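Local structure of glycine oxidase (7CYX) at residues A47-V52 against K243-Q248; Q248-I253 against G332-G337; I263-K268 against G306-S311. The protein probably oxidises glycine with molecular oxygen and water to glyoxylate, ammonium and hydrogen peroxide, using bound FAD, as part of thiamine diphosphate biosynthesis. All coordinates share one frame; numbering follows the deposited sequence.

Contact 1: residues A47-V52 against K243-Q248; sequences AGLLGV and KAPIFQ. With FAD (flavin-adenine dinucleotide), chain C.
L49 carries its CG anti to its own carbonyl carbon (chi1 -62°), while F247 swings its ring roughly anti to the backbone N (chi1 -151°), and the two meet between their segments, L49 CD1 against the edge of the F247 ring. The leucine splits its work between its two methyls. L49 CD2 lies 3.9 Å from P245 CB, with CG of the proline ring close behind. L49 CD1 arrives near the plane of the aromatic ring, 4.0 Å from F247 CE1. V52 takes a different approach: V52 CG1 sits over one face of the same ring as a CH-pi contact, 3.9 Å from the F247 ring centroid and 3.4 Å from F247 CE2. V52 is the last ordered residue before a break in the model, so this close approach should be read with caution. The backbone of L49 faces the flavin. L49 N donates to FAD O4 at 2.9 Å, and L49 O accepts from FAD N3 at 3.0 Å, so one residue reads an acceptor and a donor on the pyrimidine side of the ring. These two backbone bonds help to hold the pyrimidine edge in place, while the leucine side chain makes a wholly apolar contact with P245 and F247.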
# COMPACT_ATOMS: atom_id res chain seq x y z
N ALA A 47 7.45 -1.18 -13.54
CA ALA A 47 6.00 -1.08 -13.71
C ALA A 47 5.31 -2.39 -13.28
O ALA A 47 4.10 -2.46 -13.30
CB ALA A 47 5.67 -0.74 -15.14
N GLY A 48 6.07 -3.42 -12.90
CA GLY A 48 5.49 -4.61 -12.30
C GLY A 48 4.60 -5.41 -13.25
O GLY A 48 3.75 -6.16 -12.80
N LEU A 49 4.81 -5.28 -14.57
CA LEU A 49 4.01 -6.04 -15.54
C LEU A 49 4.49 -7.49 -15.51
O LEU A 49 5.65 -7.73 -15.29
CB LEU A 49 4.19 -5.44 -16.93
CG LEU A 49 3.72 -3.99 -17.07
CD1 LEU A 49 4.02 -3.45 -18.46
CD2 LEU A 49 2.23 -3.87 -16.77
N LEU A 50 3.56 -8.43 -15.68
CA LEU A 50 3.84 -9.87 -15.72
C LEU A 50 3.38 -10.41 -17.07
O LEU A 50 2.18 -10.39 -17.36
CB LEU A 50 3.10 -10.57 -14.57
CG LEU A 50 3.22 -9.94 -13.18
CD1 LEU A 50 2.15 -10.46 -12.24
CD2 LEU A 50 4.60 -10.18 -12.58
N GLY A 51 4.34 -10.84 -17.89
CA GLY A 51 4.08 -11.58 -19.15
C GLY A 51 4.13 -10.65 -20.34
O GLY A 51 3.36 -9.70 -20.39
N VAL A 52 5.07 -10.91 -21.26
CA VAL A 52 5.35 -10.16 -22.53
C VAL A 52 6.81 -9.67 -22.50
O VAL A 52 7.13 -8.64 -21.94
CB VAL A 52 4.37 -9.00 -22.83
CG1 VAL A 52 4.90 -8.10 -23.92
CG2 VAL A 52 2.98 -9.50 -23.21
N LYS A 243 -8.71 0.13 -17.40
CA LYS A 243 -8.97 -0.97 -16.48
C LYS A 243 -7.70 -1.84 -16.42
O LYS A 243 -7.29 -2.29 -15.36
CB LYS A 243 -10.19 -1.77 -16.96
CG LYS A 243 -11.28 -2.04 -15.92
CD LYS A 243 -12.45 -2.88 -16.45
CE LYS A 243 -12.29 -4.38 -16.22
NZ LYS A 243 -12.71 -4.82 -14.87
N ALA A 244 -7.11 -2.09 -17.59
CA ALA A 244 -5.98 -2.99 -17.76
C ALA A 244 -4.82 -2.26 -18.42
O ALA A 244 -5.01 -1.31 -19.18
CB ALA A 244 -6.40 -4.18 -18.58
N PRO A 245 -3.57 -2.73 -18.24
CA PRO A 245 -2.42 -2.08 -18.88
C PRO A 245 -2.51 -2.20 -20.41
O PRO A 245 -3.09 -3.14 -20.92
CB PRO A 245 -1.22 -2.87 -18.34
CG PRO A 245 -1.75 -3.65 -17.15
CD PRO A 245 -3.20 -3.93 -17.49
N ILE A 246 -1.93 -1.23 -21.11
CA ILE A 246 -1.85 -1.35 -22.58
C ILE A 246 -0.36 -1.37 -22.92
O ILE A 246 0.40 -0.74 -22.22
CB ILE A 246 -2.62 -0.27 -23.35
CG1 ILE A 246 -1.97 1.10 -23.16
CG2 ILE A 246 -4.08 -0.27 -22.97
CD1 ILE A 246 -0.71 1.27 -23.95
N PHE A 247 0.00 -2.10 -23.95
CA PHE A 247 1.41 -2.26 -24.35
C PHE A 247 1.54 -1.88 -25.81
O PHE A 247 0.59 -2.06 -26.55
CB PHE A 247 1.78 -3.72 -24.17
CG PHE A 247 3.23 -3.99 -23.85
CD1 PHE A 247 3.72 -3.75 -22.58
CD2 PHE A 247 4.07 -4.51 -24.80
CE1 PHE A 247 5.05 -4.00 -22.29
CE2 PHE A 247 5.40 -4.76 -24.51
CZ PHE A 247 5.88 -4.50 -23.25
N GLN A 248 2.69 -1.33 -26.19
CA GLN A 248 2.94 -0.97 -27.60
C GLN A 248 4.44 -0.97 -27.85
O GLN A 248 5.06 0.04 -27.52
CB GLN A 248 2.34 0.40 -27.91
CG GLN A 248 2.26 0.68 -29.40
CD GLN A 248 2.04 2.15 -29.68
OE1 GLN A 248 2.79 3.00 -29.22
NE2 GLN A 248 1.02 2.45 -30.46
PA FAD C . 17.86 -3.98 -7.90
O1A FAD C . 16.45 -3.74 -7.53
O2A FAD C . 18.60 -2.84 -8.54
O5B FAD C . 18.57 -4.52 -6.60
C5B FAD C . 19.96 -4.50 -6.51
C4B FAD C . 20.23 -4.01 -5.11
O4B FAD C . 21.54 -4.40 -4.76
C3B FAD C . 20.18 -2.50 -5.01
O3B FAD C . 19.20 -2.18 -3.99
C2B FAD C . 21.58 -2.07 -4.58
O2B FAD C . 21.53 -1.10 -3.53
C1B FAD C . 22.14 -3.33 -4.02
N9A FAD C . 23.60 -3.48 -4.09
C8A FAD C . 24.33 -3.44 -5.22
N7A FAD C . 25.63 -3.62 -4.94
C5A FAD C . 25.72 -3.84 -3.62
C6A FAD C . 26.82 -4.11 -2.69
N6A FAD C . 28.07 -4.18 -3.20
N1A FAD C . 26.53 -4.23 -1.37
C2A FAD C . 25.28 -4.12 -0.93
N3A FAD C . 24.21 -3.87 -1.73
C4A FAD C . 24.38 -3.74 -3.06
N1 FAD C . 10.42 -5.99 -14.68
C2 FAD C . 9.27 -6.70 -14.89
O2 FAD C . 9.32 -7.91 -14.58
N3 FAD C . 8.15 -6.14 -15.40
C4 FAD C . 8.11 -4.81 -15.68
O4 FAD C . 7.08 -4.23 -16.11
C4X FAD C . 9.34 -4.01 -15.48
N5 FAD C . 9.39 -2.70 -15.78
C5X FAD C . 10.51 -1.98 -15.57
C6 FAD C . 10.51 -0.63 -15.86
C7 FAD C . 11.65 0.12 -15.66
C7M FAD C . 11.66 1.60 -15.99
C8 FAD C . 12.86 -0.50 -15.12
C8M FAD C . 14.12 0.31 -14.88
C9 FAD C . 12.85 -1.83 -14.84
C9A FAD C . 11.73 -2.61 -15.03
N10 FAD C . 11.73 -3.97 -14.70
C10 FAD C . 10.53 -4.68 -14.95
C1' FAD C . 12.92 -4.71 -14.26
C2' FAD C . 13.15 -4.90 -12.79
O2' FAD C . 13.18 -3.60 -12.18
C3' FAD C . 14.49 -5.59 -12.63
O3' FAD C . 14.71 -6.62 -13.64
C4' FAD C . 14.60 -6.03 -11.17
O4' FAD C . 14.25 -4.95 -10.29
C5' FAD C . 16.00 -6.43 -10.78
O5' FAD C . 16.01 -6.58 -9.38
P FAD C . 17.41 -6.73 -8.62
O1P FAD C . 18.31 -7.64 -9.37
O2P FAD C . 17.09 -6.97 -7.17
O3P FAD C . 17.99 -5.25 -8.91

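Contact 2: residues Q248-I253 against G332-G337; sequences QERFYI and GHYRNG. With FAD (flavin-adenine dinucleotide), chain C.
Two like-charged groups lie flat on each other: the guanidinium of R250 stacks on that of R335, centres 4.2 Å apart and planes at 17°. R250 NE comes over the centre of the R335 group, 3.9 Å from R335 CZ. In return, R335 CD lies over one face of the R250 group, offset toward the rim, and R250 CG packs against R335 NH2 at 3.7 Å. The side chains cross at about a right angle, and bends at chi3 in both (61° in R335) bring the guanidinium groups face to face. R250 is exposed and R335 partly so; water can probably screen the charges, and the contact is largely van der Waals packing of flat faces and CH2 groups. R335 CG also sits over the centre of the Y334 ring, 3.6 Å above its plane. The backbone serves the cofactor: Y334 O accepts from FAD O3' at 2.6 Å, and G337 N gives FAD O3' a weak bond at 3.2 Å. R250 lies in the type I' turn joining strands 246-248 and 251-256, R335 in a type II' turn between strand 327-331 and helix 341-352. M267 of strand 260-269 touches R250 and Y334; R308 of strand 299-311 touches Y334 and R335.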
# COMPACT_ATOMS: atom_id res chain seq x y z
N GLN A 248 2.69 -1.33 -26.19
CA GLN A 248 2.94 -0.97 -27.60
C GLN A 248 4.44 -0.97 -27.85
O GLN A 248 5.06 0.04 -27.52
CB GLN A 248 2.34 0.40 -27.91
CG GLN A 248 2.26 0.68 -29.40
CD GLN A 248 2.04 2.15 -29.68
OE1 GLN A 248 2.79 3.00 -29.22
NE2 GLN A 248 1.02 2.45 -30.46
N GLU A 249 4.97 -2.07 -28.37
CA GLU A 249 6.40 -2.20 -28.73
C GLU A 249 7.27 -1.74 -27.56
O GLU A 249 8.08 -0.81 -27.78
CB GLU A 249 6.68 -1.32 -29.95
CG GLU A 249 6.38 -1.97 -31.27
CD GLU A 249 7.34 -1.50 -32.35
OE1 GLU A 249 8.28 -2.25 -32.66
OE2 GLU A 249 7.16 -0.39 -32.85
N ARG A 250 7.03 -2.31 -26.38
CA ARG A 250 7.71 -2.06 -25.08
C ARG A 250 7.14 -0.85 -24.33
O ARG A 250 7.19 -0.86 -23.11
CB ARG A 250 9.24 -2.14 -25.12
CG ARG A 250 9.79 -3.46 -25.63
CD ARG A 250 11.22 -3.31 -26.11
NE ARG A 250 12.05 -4.49 -25.93
CZ ARG A 250 13.34 -4.45 -25.65
NH1 ARG A 250 13.95 -3.29 -25.48
NH2 ARG A 250 14.03 -5.57 -25.53
N PHE A 251 6.58 0.14 -25.03
CA PHE A 251 6.00 1.32 -24.35
C PHE A 251 4.72 0.89 -23.64
O PHE A 251 3.94 0.12 -24.18
CB PHE A 251 5.75 2.43 -25.36
CG PHE A 251 5.34 3.75 -24.77
CD1 PHE A 251 6.29 4.65 -24.34
CD2 PHE A 251 4.01 4.10 -24.66
CE1 PHE A 251 5.91 5.87 -23.80
CE2 PHE A 251 3.64 5.31 -24.13
CZ PHE A 251 4.59 6.19 -23.70
N TYR A 252 4.50 1.42 -22.44
CA TYR A 252 3.30 0.97 -21.71
C TYR A 252 2.65 2.09 -20.92
O TYR A 252 3.30 3.03 -20.52
CB TYR A 252 3.68 -0.11 -20.71
CG TYR A 252 4.78 0.31 -19.78
CD1 TYR A 252 4.51 1.07 -18.67
CD2 TYR A 252 6.09 -0.02 -20.03
CE1 TYR A 252 5.51 1.49 -17.82
CE2 TYR A 252 7.11 0.37 -19.19
CZ TYR A 252 6.82 1.13 -18.08
OH TYR A 252 7.81 1.53 -17.25
N ILE A 253 1.35 1.93 -20.74
CA ILE A 253 0.52 2.80 -19.88
C ILE A 253 -0.10 1.80 -18.92
O ILE A 253 -0.70 0.86 -19.38
CB ILE A 253 -0.55 3.55 -20.67
CG1 ILE A 253 0.05 4.34 -21.83
CG2 ILE A 253 -1.34 4.45 -19.74
CD1 ILE A 253 -0.90 5.33 -22.44
N GLY A 332 20.96 -10.09 -13.27
CA GLY A 332 21.00 -9.91 -14.70
C GLY A 332 19.66 -10.22 -15.34
O GLY A 332 19.65 -10.73 -16.45
N HIS A 333 18.56 -9.89 -14.65
CA HIS A 333 17.21 -10.23 -15.07
C HIS A 333 16.66 -9.17 -16.03
O HIS A 333 15.57 -9.33 -16.60
CB HIS A 333 16.29 -10.38 -13.85
CG HIS A 333 16.58 -11.58 -13.00
ND1 HIS A 333 17.59 -11.58 -12.09
CD2 HIS A 333 15.98 -12.79 -12.93
CE1 HIS A 333 17.61 -12.74 -11.45
NE2 HIS A 333 16.64 -13.52 -11.96
N TYR A 334 17.39 -8.05 -16.15
CA TYR A 334 17.14 -7.04 -17.16
C TYR A 334 15.69 -6.56 -17.04
O TYR A 334 15.38 -5.91 -16.09
CB TYR A 334 17.51 -7.57 -18.54
CG TYR A 334 17.45 -6.55 -19.64
CD1 TYR A 334 17.82 -5.23 -19.40
CD2 TYR A 334 17.08 -6.90 -20.92
CE1 TYR A 334 17.80 -4.28 -20.40
CE2 TYR A 334 17.05 -5.95 -21.94
CZ TYR A 334 17.43 -4.64 -21.68
OH TYR A 334 17.42 -3.68 -22.66
N ARG A 335 14.83 -6.92 -17.99
CA ARG A 335 13.52 -6.34 -18.12
C ARG A 335 12.43 -7.21 -17.45
O ARG A 335 11.24 -6.90 -17.58
CB ARG A 335 13.20 -6.17 -19.61
CG ARG A 335 13.84 -4.97 -20.28
CD ARG A 335 13.43 -4.80 -21.74
NE ARG A 335 12.00 -4.58 -21.92
CZ ARG A 335 11.12 -5.51 -22.32
NH1 ARG A 335 11.52 -6.72 -22.66
NH2 ARG A 335 9.83 -5.21 -22.35
N ASN A 336 12.78 -8.32 -16.80
CA ASN A 336 11.77 -9.30 -16.39
C ASN A 336 12.07 -9.84 -14.99
O ASN A 336 11.67 -10.94 -14.66
CB ASN A 336 11.70 -10.46 -17.39
CG ASN A 336 11.27 -10.04 -18.77
OD1 ASN A 336 10.09 -9.79 -19.01
ND2 ASN A 336 12.22 -9.94 -19.69
N GLY A 337 12.75 -9.06 -14.15
CA GLY A 337 13.12 -9.48 -12.80
C GLY A 337 11.96 -9.41 -11.80
O GLY A 337 12.04 -10.04 -10.74
PA FAD C . 17.86 -3.98 -7.90
O1A FAD C . 16.45 -3.74 -7.53
O2A FAD C . 18.60 -2.84 -8.54
O5B FAD C . 18.57 -4.52 -6.60
C5B FAD C . 19.96 -4.50 -6.51
C4B FAD C . 20.23 -4.01 -5.11
O4B FAD C . 21.54 -4.40 -4.76
C3B FAD C . 20.18 -2.50 -5.01
O3B FAD C . 19.20 -2.18 -3.99
C2B FAD C . 21.58 -2.07 -4.58
O2B FAD C . 21.53 -1.10 -3.53
C1B FAD C . 22.14 -3.33 -4.02
N9A FAD C . 23.60 -3.48 -4.09
C8A FAD C . 24.33 -3.44 -5.22
N7A FAD C . 25.63 -3.62 -4.94
C5A FAD C . 25.72 -3.84 -3.62
C6A FAD C . 26.82 -4.11 -2.69
N6A FAD C . 28.07 -4.18 -3.20
N1A FAD C . 26.53 -4.23 -1.37
C2A FAD C . 25.28 -4.12 -0.93
N3A FAD C . 24.21 -3.87 -1.73
C4A FAD C . 24.38 -3.74 -3.06
N1 FAD C . 10.42 -5.99 -14.68
C2 FAD C . 9.27 -6.70 -14.89
O2 FAD C . 9.32 -7.91 -14.58
N3 FAD C . 8.15 -6.14 -15.40
C4 FAD C . 8.11 -4.81 -15.68
O4 FAD C . 7.08 -4.23 -16.11
C4X FAD C . 9.34 -4.01 -15.48
N5 FAD C . 9.39 -2.70 -15.78
C5X FAD C . 10.51 -1.98 -15.57
C6 FAD C . 10.51 -0.63 -15.86
C7 FAD C . 11.65 0.12 -15.66
C7M FAD C . 11.66 1.60 -15.99
C8 FAD C . 12.86 -0.50 -15.12
C8M FAD C . 14.12 0.31 -14.88
C9 FAD C . 12.85 -1.83 -14.84
C9A FAD C . 11.73 -2.61 -15.03
N10 FAD C . 11.73 -3.97 -14.70
C10 FAD C . 10.53 -4.68 -14.95
C1' FAD C . 12.92 -4.71 -14.26
C2' FAD C . 13.15 -4.90 -12.79
O2' FAD C . 13.18 -3.60 -12.18
C3' FAD C . 14.49 -5.59 -12.63
O3' FAD C . 14.71 -6.62 -13.64
C4' FAD C . 14.60 -6.03 -11.17
O4' FAD C . 14.25 -4.95 -10.29
C5' FAD C . 16.00 -6.43 -10.78
O5' FAD C . 16.01 -6.58 -9.38
P FAD C . 17.41 -6.73 -8.62
O1P FAD C . 18.31 -7.64 -9.37
O2P FAD C . 17.09 -6.97 -7.17
O3P FAD C . 17.99 -5.25 -8.91

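Contact 3: residues I263-K268 against G306-S311; sequences IGATMK and GLRPQS. With FAD (flavin-adenine dinucleotide), chain C.
A265 is the first residue to meet R308, and it does so just after a cis peptide bond from G264. A265 CB packs 3.8 Å from R308 NH2, and A265 CB also reaches the flavin, 4.0 Å from FAD C7M. T266 comes next and makes the polar link through its backbone: R308 NH2 donates to T266 O at 3.0 Å, with an N-H...O angle of 159°. The oxygen lies almost in the guanidinium plane, but the donor stands 40° above the carbonyl plane of T266. R308 NH1 adds a weak bond to T266 O, at 3.3 Å, and has its firmer partner in V228 O; T266 O and V228 O together hold the guanidinium in place. The hydroxyl of T266 turns elsewhere, to E231. Strand 225-236, which supplies V228 and E231, runs between 260-269 and 299-311 in the mixed sheet that faces the flavin beside the Rossmann-type FAD-binding part, so R308 spans that middle strand to reach T266. Extended from CG to NE, the arginine starts at the rim of the isoalloxazine, with R308 CG 3.3 Å from FAD C8M, and runs from there off the ring plane, with FAD C8 over one guanidinium face. Next to R308 in its strand, P309 centres an inverse gamma turn and lays P309 CG 3.8 Å from FAD C5'. M267 follows T266 and approaches R308 with its backbone, M267 CA 4.3 Å from R308 NH1, while its side chain leads off to R250 and Y334. K268 rejoins the sheet, bonding by backbone to K229 and by NZ, in a salt bridge, to E231.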
# COMPACT_ATOMS: atom_id res chain seq x y z
N ILE A 263 3.57 5.48 -16.89
CA ILE A 263 3.80 5.58 -18.33
C ILE A 263 5.30 5.66 -18.61
O ILE A 263 5.98 6.56 -18.13
CB ILE A 263 3.12 6.85 -18.89
CG1 ILE A 263 1.71 7.06 -18.36
CG2 ILE A 263 3.16 6.84 -20.41
CD1 ILE A 263 1.24 8.48 -18.47
N GLY A 264 5.78 4.76 -19.46
CA GLY A 264 7.19 4.62 -19.77
C GLY A 264 7.42 3.64 -20.92
O GLY A 264 6.47 3.17 -21.52
N ALA A 265 8.68 3.36 -21.26
CA ALA A 265 9.85 3.87 -20.58
C ALA A 265 11.00 3.97 -21.58
O ALA A 265 11.13 3.12 -22.46
CB ALA A 265 10.17 2.94 -19.43
N THR A 266 11.83 5.02 -21.44
CA THR A 266 12.98 5.21 -22.31
C THR A 266 14.03 4.15 -22.02
O THR A 266 14.01 3.49 -20.96
CB THR A 266 13.67 6.57 -22.13
OG1 THR A 266 14.16 6.67 -20.79
CG2 THR A 266 12.75 7.70 -22.49
N MET A 267 14.97 4.03 -22.95
CA MET A 267 16.06 3.09 -22.88
C MET A 267 17.38 3.86 -23.10
O MET A 267 17.61 4.41 -24.17
CB MET A 267 15.89 2.00 -23.94
CG MET A 267 16.60 0.70 -23.58
SD MET A 267 16.40 -0.63 -24.81
CE MET A 267 17.98 -0.54 -25.68
N LYS A 268 18.23 3.91 -22.06
CA LYS A 268 19.54 4.57 -22.13
C LYS A 268 20.62 3.67 -21.53
O LYS A 268 20.94 3.74 -20.35
CB LYS A 268 19.45 5.92 -21.42
CG LYS A 268 18.70 7.02 -22.17
CD LYS A 268 18.93 8.41 -21.54
CE LYS A 268 17.83 9.43 -21.79
NZ LYS A 268 17.83 10.51 -20.76
N GLY A 306 15.06 4.54 -13.38
CA GLY A 306 15.48 3.25 -12.82
C GLY A 306 16.50 2.56 -13.71
O GLY A 306 16.56 2.81 -14.91
N LEU A 307 17.30 1.67 -13.11
CA LEU A 307 18.48 1.08 -13.76
C LEU A 307 18.28 -0.43 -13.93
O LEU A 307 18.59 -1.22 -13.02
CB LEU A 307 19.73 1.37 -12.91
CG LEU A 307 19.96 2.86 -12.61
CD1 LEU A 307 21.28 3.06 -11.89
CD2 LEU A 307 19.91 3.70 -13.88
N ARG A 308 17.76 -0.82 -15.11
CA ARG A 308 17.58 -2.21 -15.45
C ARG A 308 18.93 -2.91 -15.49
O ARG A 308 19.83 -2.51 -16.24
CB ARG A 308 16.96 -2.39 -16.84
CG ARG A 308 15.67 -1.62 -17.09
CD ARG A 308 15.34 -1.72 -18.56
NE ARG A 308 14.18 -0.96 -18.94
CZ ARG A 308 14.23 0.28 -19.39
NH1 ARG A 308 15.34 0.98 -19.21
NH2 ARG A 308 13.19 0.79 -20.03
N PRO A 309 19.07 -4.03 -14.76
CA PRO A 309 20.32 -4.79 -14.76
C PRO A 309 20.45 -5.76 -15.96
O PRO A 309 20.10 -6.92 -15.85
CB PRO A 309 20.23 -5.56 -13.44
CG PRO A 309 18.77 -5.82 -13.27
CD PRO A 309 18.05 -4.62 -13.89
N GLN A 310 20.99 -5.26 -17.07
CA GLN A 310 21.32 -6.09 -18.21
C GLN A 310 22.43 -7.08 -17.82
O GLN A 310 23.29 -6.79 -16.98
CB GLN A 310 21.72 -5.25 -19.42
CG GLN A 310 22.03 -6.07 -20.69
CD GLN A 310 21.00 -7.12 -21.01
OE1 GLN A 310 20.87 -8.14 -20.33
NE2 GLN A 310 20.25 -6.89 -22.07
N SER A 311 22.37 -8.23 -18.45
CA SER A 311 23.34 -9.32 -18.28
C SER A 311 24.36 -9.22 -19.42
O SER A 311 23.97 -8.87 -20.51
CB SER A 311 22.62 -10.62 -18.34
OG SER A 311 23.50 -11.70 -18.17
PA FAD C . 17.86 -3.98 -7.90
O1A FAD C . 16.45 -3.74 -7.53
O2A FAD C . 18.60 -2.84 -8.54
O5B FAD C . 18.57 -4.52 -6.60
C5B FAD C . 19.96 -4.50 -6.51
C4B FAD C . 20.23 -4.01 -5.11
O4B FAD C . 21.54 -4.40 -4.76
C3B FAD C . 20.18 -2.50 -5.01
O3B FAD C . 19.20 -2.18 -3.99
C2B FAD C . 21.58 -2.07 -4.58
O2B FAD C . 21.53 -1.10 -3.53
C1B FAD C . 22.14 -3.33 -4.02
N9A FAD C . 23.60 -3.48 -4.09
C8A FAD C . 24.33 -3.44 -5.22
N7A FAD C . 25.63 -3.62 -4.94
C5A FAD C . 25.72 -3.84 -3.62
C6A FAD C . 26.82 -4.11 -2.69
N6A FAD C . 28.07 -4.18 -3.20
N1A FAD C . 26.53 -4.23 -1.37
C2A FAD C . 25.28 -4.12 -0.93
N3A FAD C . 24.21 -3.87 -1.73
C4A FAD C . 24.38 -3.74 -3.06
N1 FAD C . 10.42 -5.99 -14.68
C2 FAD C . 9.27 -6.70 -14.89
O2 FAD C . 9.32 -7.91 -14.58
N3 FAD C . 8.15 -6.14 -15.40
C4 FAD C . 8.11 -4.81 -15.68
O4 FAD C . 7.08 -4.23 -16.11
C4X FAD C . 9.34 -4.01 -15.48
N5 FAD C . 9.39 -2.70 -15.78
C5X FAD C . 10.51 -1.98 -15.57
C6 FAD C . 10.51 -0.63 -15.86
C7 FAD C . 11.65 0.12 -15.66
C7M FAD C . 11.66 1.60 -15.99
C8 FAD C . 12.86 -0.50 -15.12
C8M FAD C . 14.12 0.31 -14.88
C9 FAD C . 12.85 -1.83 -14.84
C9A FAD C . 11.73 -2.61 -15.03
N10 FAD C . 11.73 -3.97 -14.70
C10 FAD C . 10.53 -4.68 -14.95
C1' FAD C . 12.92 -4.71 -14.26
C2' FAD C . 13.15 -4.90 -12.79
O2' FAD C . 13.18 -3.60 -12.18
C3' FAD C . 14.49 -5.59 -12.63
O3' FAD C . 14.71 -6.62 -13.64
C4' FAD C . 14.60 -6.03 -11.17
O4' FAD C . 14.25 -4.95 -10.29
C5' FAD C . 16.00 -6.43 -10.78
O5' FAD C . 16.01 -6.58 -9.38
P FAD C . 17.41 -6.73 -8.62
O1P FAD C . 18.31 -7.64 -9.37
O2P FAD C . 17.09 -6.97 -7.17
O3P FAD C . 17.99 -5.25 -8.91

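How the contacts relate
All three contacts touch the FAD and draw on the same eight-stranded mixed sheet, in which strands 246-248, 251-256 and 260-269 are successive neighbours. Centres of contacts 1 and 2 are about 9 Å apart, and those of contacts 2 and 3 about 8 Å; contacts 1 and 3, about 15 Å apart between centres, do not touch. Contact 1 closes before contact 2 opens, apart from the shared Q248, whereas both segments of contact 3 fall in sequence between those of contact 2. Backbone pairing probably stitches the neighbours together, I246 with I253 and Y252 with G264. The sheet also supplies strand 299-311, while 47-52 and the 332-337 loop come from outside it, so the flavin lies where the two parts meet.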